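PDB 5BQ3: rhamnose ABC transporter, rhamnose-binding protein from Actinomyces odontolyticus ATCC 17982, which probably binds a sugar, presumably rhamnose, outside the membrane and hands it to an ABC transporter for uptake. Local coordinates for residues Tyr23-Gln28 and Ala281-Asp286; Ser76-Glu81 and Asp97-Ala102. All coordinates share one frame; numbering follows the deposited sequence.

Contact 1 (Tyr23-Gln28 and Ala281-Asp286)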
loop_
_atom_site.group_PDB
_atom_site.type_symbol
_atom_site.label_atom_id
_atom_site.label_comp_id
_atom_site.label_asym_id
_atom_site.label_seq_id
_atom_site.Cartn_x
_atom_site.Cartn_y
_atom_site.Cartn_z
ATOM N N TYR A 23 -21.373 10.990 11.738
ATOM C CA TYR A 23 -21.224 12.098 10.802
ATOM C C TYR A 23 -22.139 13.272 11.168
ATOM O O TYR A 23 -23.366 13.167 11.082
ATOM C CB TYR A 23 -21.510 11.629 9.368
ATOM N N ASP A 24 -21.522 14.386 11.591
ATOM C CA ASP A 24 -22.185 15.643 11.933
ATOM C C ASP A 24 -21.268 16.802 11.503
ATOM O O ASP A 24 -21.148 17.824 12.189
ATOM C CB ASP A 24 -22.555 15.704 13.429
ATOM C CG ASP A 24 -23.598 16.765 13.762
ATOM O OD1 ASP A 24 -24.559 16.929 12.972
ATOM O OD2 ASP A 24 -23.453 17.432 14.810
ATOM N N VAL A 25 -20.628 16.618 10.337
ATOM C CA VAL A 25 -19.687 17.555 9.724
ATOM C C VAL A 25 -20.327 18.194 8.461
ATOM O O VAL A 25 -19.652 18.418 7.453
ATOM C CB VAL A 25 -18.313 16.878 9.435
ATOM C CG1 VAL A 25 -17.530 16.654 10.724
ATOM C CG2 VAL A 25 -18.474 15.570 8.670
ATOM N N SER A 26 -21.631 18.522 8.560
ATOM C CA SER A 26 -22.446 19.128 7.500
ATOM C C SER A 26 -21.988 20.552 7.137
ATOM O O SER A 26 -22.297 21.028 6.044
ATOM C CB SER A 26 -23.916 19.145 7.907
ATOM O OG SER A 26 -24.114 19.798 9.151
ATOM N N SER A 27 -21.251 21.217 8.049
ATOM C CA SER A 27 -20.731 22.578 7.886
ATOM C C SER A 27 -19.192 22.607 7.791
ATOM O O SER A 27 -18.615 23.657 7.494
ATOM C CB SER A 27 -21.185 23.446 9.056
ATOM O OG SER A 27 -20.726 22.920 10.291
ATOM N N GLN A 28 -18.538 21.457 8.038
ATOM C CA GLN A 28 -17.080 21.317 8.053
ATOM C C GLN A 28 -16.507 20.993 6.664
ATOM O O GLN A 28 -17.221 20.479 5.802
ATOM C CB GLN A 28 -16.658 20.241 9.068
ATOM C CG GLN A 28 -17.252 20.421 10.470
ATOM C CD GLN A 28 -16.536 21.461 11.288
ATOM O OE1 GLN A 28 -16.863 22.649 11.248
ATOM N NE2 GLN A 28 -15.559 21.032 12.067
ATOM N N ALA A 281 -12.491 8.313 9.017
ATOM C CA ALA A 281 -11.648 8.452 10.208
ATOM C C ALA A 281 -11.523 9.916 10.617
ATOM O O ALA A 281 -11.571 10.222 11.805
ATOM C CB ALA A 281 -10.274 7.863 9.952
ATOM N N GLY A 282 -11.393 10.798 9.627
ATOM C CA GLY A 282 -11.291 12.238 9.820
ATOM C C GLY A 282 -12.597 12.855 10.271
ATOM O O GLY A 282 -12.597 13.760 11.108
ATOM N N ALA A 283 -13.721 12.353 9.724
ATOM C CA ALA A 283 -15.079 12.788 10.057
ATOM C C ALA A 283 -15.433 12.399 11.490
ATOM O O ALA A 283 -16.115 13.161 12.175
ATOM C CB ALA A 283 -16.075 12.175 9.087
ATOM N N ALA A 284 -14.953 11.223 11.944
ATOM C CA ALA A 284 -15.164 10.694 13.292
ATOM C C ALA A 284 -14.407 11.518 14.344
ATOM O O ALA A 284 -14.937 11.746 15.433
ATOM C CB ALA A 284 -14.725 9.242 13.351
ATOM N N LEU A 285 -13.179 11.975 14.011
ATOM C CA LEU A 285 -12.344 12.800 14.889
ATOM C C LEU A 285 -12.913 14.218 15.024
ATOM O O LEU A 285 -12.902 14.786 16.118
ATOM C CB LEU A 285 -10.898 12.874 14.358
ATOM C CG LEU A 285 -10.000 11.652 14.564
ATOM C CD1 LEU A 285 -8.893 11.620 13.531
ATOM C CD2 LEU A 285 -9.403 11.626 15.959
ATOM N N ASP A 286 -13.405 14.780 13.904
ATOM C CA ASP A 286 -13.957 16.129 13.820
ATOM C C ASP A 286 -15.330 16.247 14.495
ATOM O O ASP A 286 -15.617 17.289 15.088
ATOM C CB ASP A 286 -14.060 16.558 12.351
ATOM C CG ASP A 286 -14.029 18.052 12.118
ATOM O OD1 ASP A 286 -13.298 18.756 12.855
ATOM O OD2 ASP A 286 -14.673 18.510 11.161
#
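Gln-28 reaches across to Asp-286 with its amide, and its side chain from CB to NE2 bends around one carboxylate oxygen. Gln-28 CB lies 3.4 Å from Asp-286 OD2. From there Gln-28 CG, anti to the carbonyl carbon (chi1 -51°), passes 3.3 Å from Asp-286 OD2, and the bend at chi2 puts Gln-28 CD 3.5 Å from Asp-286 OD2. At the tip, Gln-28 NE2 donates a hydrogen bond of 2.8 Å to Asp-286 OD2. The N-H comes from above the carboxylate plane, 36° out of it, although the two flat groups are only 19° apart. Residues 23-28 form the loop that leads into strand 29-33, which starts the N-terminal lobe of this periplasmic-binding-protein fold, while Asp-286 sits near the end of helix 271-287, packed on the same lobe. Beside the polar pair Val-25 fills in: its CG1 is 3.8 Å from Asp-286 CB, and its CG2 lies 4.2 Å from Ala-283 CB. Ile-56 of helix 40-56 touches both Val-25 and Ala-283. Were Asp-286 replaced by an alanine, the Gln-28 amide would probably lose its acceptor and be freer to turn away from the helix. Lys-112 and Asn-87 also touch Asp-286.

Contact 2 (Ser76-Glu81 and Asp97-Ala102)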
loop_
_atom_site.group_PDB
_atom_site.type_symbol
_atom_site.label_atom_id
_atom_site.label_comp_id
_atom_site.label_asym_id
_atom_site.label_seq_id
_atom_site.Cartn_x
_atom_site.Cartn_y
_atom_site.Cartn_z
ATOM N N SER A 76 3.876 24.113 1.711
ATOM C CA SER A 76 3.168 25.332 1.296
ATOM C C SER A 76 1.656 25.100 1.184
ATOM O O SER A 76 0.883 26.010 1.484
ATOM C CB SER A 76 3.717 25.856 -0.028
ATOM O OG SER A 76 3.579 24.906 -1.070
ATOM N N PHE A 77 1.243 23.883 0.778
ATOM C CA PHE A 77 -0.158 23.488 0.620
ATOM C C PHE A 77 -0.830 23.224 1.972
ATOM O O PHE A 77 -2.016 23.523 2.107
ATOM C CB PHE A 77 -0.286 22.263 -0.299
ATOM C CG PHE A 77 0.099 22.564 -1.726
ATOM C CD1 PHE A 77 -0.824 23.101 -2.615
ATOM C CD2 PHE A 77 1.397 22.346 -2.174
ATOM C CE1 PHE A 77 -0.459 23.407 -3.927
ATOM C CE2 PHE A 77 1.763 22.655 -3.485
ATOM C CZ PHE A 77 0.834 23.183 -4.354
ATOM N N ILE A 78 -0.082 22.683 2.966
ATOM C CA ILE A 78 -0.597 22.428 4.321
ATOM C C ILE A 78 -0.911 23.782 4.976
ATOM O O ILE A 78 -2.022 23.971 5.467
ATOM C CB ILE A 78 0.369 21.560 5.192
ATOM C CG1 ILE A 78 0.624 20.172 4.559
ATOM C CG2 ILE A 78 -0.165 21.401 6.629
ATOM C CD1 ILE A 78 1.999 19.576 4.870
ATOM N N ASN A 79 0.051 24.727 4.926
ATOM C CA ASN A 79 -0.060 26.082 5.481
ATOM C C ASN A 79 -1.204 26.875 4.840
ATOM O O ASN A 79 -1.856 27.654 5.537
ATOM C CB ASN A 79 1.261 26.844 5.309
ATOM C CG ASN A 79 2.442 26.265 6.059
ATOM O OD1 ASN A 79 2.308 25.594 7.093
ATOM N ND2 ASN A 79 3.636 26.550 5.568
ATOM N N SER A 80 -1.447 26.671 3.524
ATOM C CA SER A 80 -2.511 27.327 2.756
ATOM C C SER A 80 -3.896 26.908 3.250
ATOM O O SER A 80 -4.784 27.754 3.364
ATOM C CB SER A 80 -2.378 26.999 1.272
ATOM O OG SER A 80 -1.212 27.581 0.715
ATOM N N GLU A 81 -4.068 25.608 3.553
ATOM C CA GLU A 81 -5.326 25.036 4.035
ATOM C C GLU A 81 -5.631 25.469 5.469
ATOM O O GLU A 81 -6.804 25.588 5.820
ATOM C CB GLU A 81 -5.316 23.502 3.928
ATOM C CG GLU A 81 -5.299 22.962 2.503
ATOM C CD GLU A 81 -6.373 23.474 1.560
ATOM O OE1 GLU A 81 -7.576 23.289 1.858
ATOM O OE2 GLU A 81 -6.007 24.045 0.507
ATOM N N ASP A 97 9.454 13.696 8.328
ATOM C CA ASP A 97 9.940 14.799 9.155
ATOM C C ASP A 97 9.751 16.191 8.534
ATOM O O ASP A 97 9.521 17.142 9.279
ATOM C CB ASP A 97 11.430 14.590 9.475
ATOM C CG ASP A 97 11.734 13.576 10.569
ATOM O OD1 ASP A 97 10.777 12.962 11.103
ATOM O OD2 ASP A 97 12.925 13.416 10.913
ATOM N N ALA A 98 9.886 16.321 7.202
ATOM C CA ALA A 98 9.799 17.602 6.489
ATOM C C ALA A 98 8.416 18.267 6.568
ATOM O O ALA A 98 8.349 19.496 6.636
ATOM C CB ALA A 98 10.188 17.416 5.035
ATOM N N VAL A 99 7.331 17.474 6.548
ATOM C CA VAL A 99 5.950 17.980 6.590
ATOM C C VAL A 99 5.446 18.149 8.041
ATOM O O VAL A 99 4.428 18.811 8.253
ATOM C CB VAL A 99 4.960 17.095 5.771
ATOM C CG1 VAL A 99 5.305 17.086 4.286
ATOM C CG2 VAL A 99 4.873 15.675 6.324
ATOM N N CYS A 100 6.147 17.539 9.017
ATOM C CA CYS A 100 5.797 17.512 10.442
ATOM C C CYS A 100 5.567 18.915 11.073
ATOM O O CYS A 100 4.533 19.044 11.730
ATOM C CB CYS A 100 6.822 16.715 11.244
ATOM S SG CYS A 100 6.264 16.247 12.904
ATOM N N PRO A 101 6.431 19.962 10.926
ATOM C CA PRO A 101 6.125 21.254 11.575
ATOM C C PRO A 101 4.852 21.923 11.043
ATOM O O PRO A 101 4.136 22.549 11.823
ATOM C CB PRO A 101 7.357 22.112 11.265
ATOM C CG PRO A 101 8.411 21.159 10.907
ATOM C CD PRO A 101 7.720 20.041 10.213
ATOM N N ALA A 102 4.568 21.781 9.731
ATOM C CA ALA A 102 3.379 22.340 9.082
ATOM C C ALA A 102 2.110 21.631 9.564
ATOM O O ALA A 102 1.091 22.288 9.773
ATOM C CB ALA A 102 3.502 22.236 7.571
HETATM O O HOH W 1 0.410 24.823 9.085
#
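Ile-78 carries most of the packing between helix 75-83 and the start of helix 100-109, and it works with both of its branches. Ile-78 CG2, anti to the backbone N, lies over the last residue of 97-102, 3.9 Å from Ala-102 CB and 3.5 Å from Ala-102 O. The longer branch runs the other way, to Val-99: Ile-78 CD1 is 4.0 Å from Val-99 CB, the two side chains crossing at about a right angle. With CA atoms 6.2 Å apart, Ile-78 and Ala-102 bring the two backbones close, as the small methyl of alanine allows. Leu-89 and Ile-91 of strand 88-91 also touch Ile-78. One residue on, Asn-79 works at the edge. Asn-79 OD1 sits 3.6 Å from Ala-102 CB and accepts a hydrogen bond of 2.9 Å from a water, which gives its other hydrogen to Ala-102 O at 2.7 Å. That water bridges the helices where no direct hydrogen bond joins the two segments. Two residues before Ala-102, Cys-100 CB points away from 76-81, and SG forms a disulfide with Cys-124. Successive helices linked by a parallel strand, the first packed on it through Ile-78, are characteristic of the Rossmann-like alpha/beta lobe of periplasmic sugar-binding proteins.

How the contacts relate
Both contacts belong to the lobe built on the six-stranded parallel sheet, with centres 21 Å apart and nearest atoms about 10 Å apart, so they do not touch. Contact 2 is local in sequence and buried, joining successive helices by apolar packing, with a water at its edge. The segments of contact 1 lie 253 residues apart at their closest ends, and it is only partly buried; it brings the loop before strand 29-33 to a late helix, and its direct side-chain hydrogen bond to a carboxylate has no counterpart in contact 2. They share no helix or strand, yet the sheet connects them: strand 88-91, beneath Ile-78, neighbours both strand 29-33 and strand 112-116, whose Lys-112 touches Asp-286.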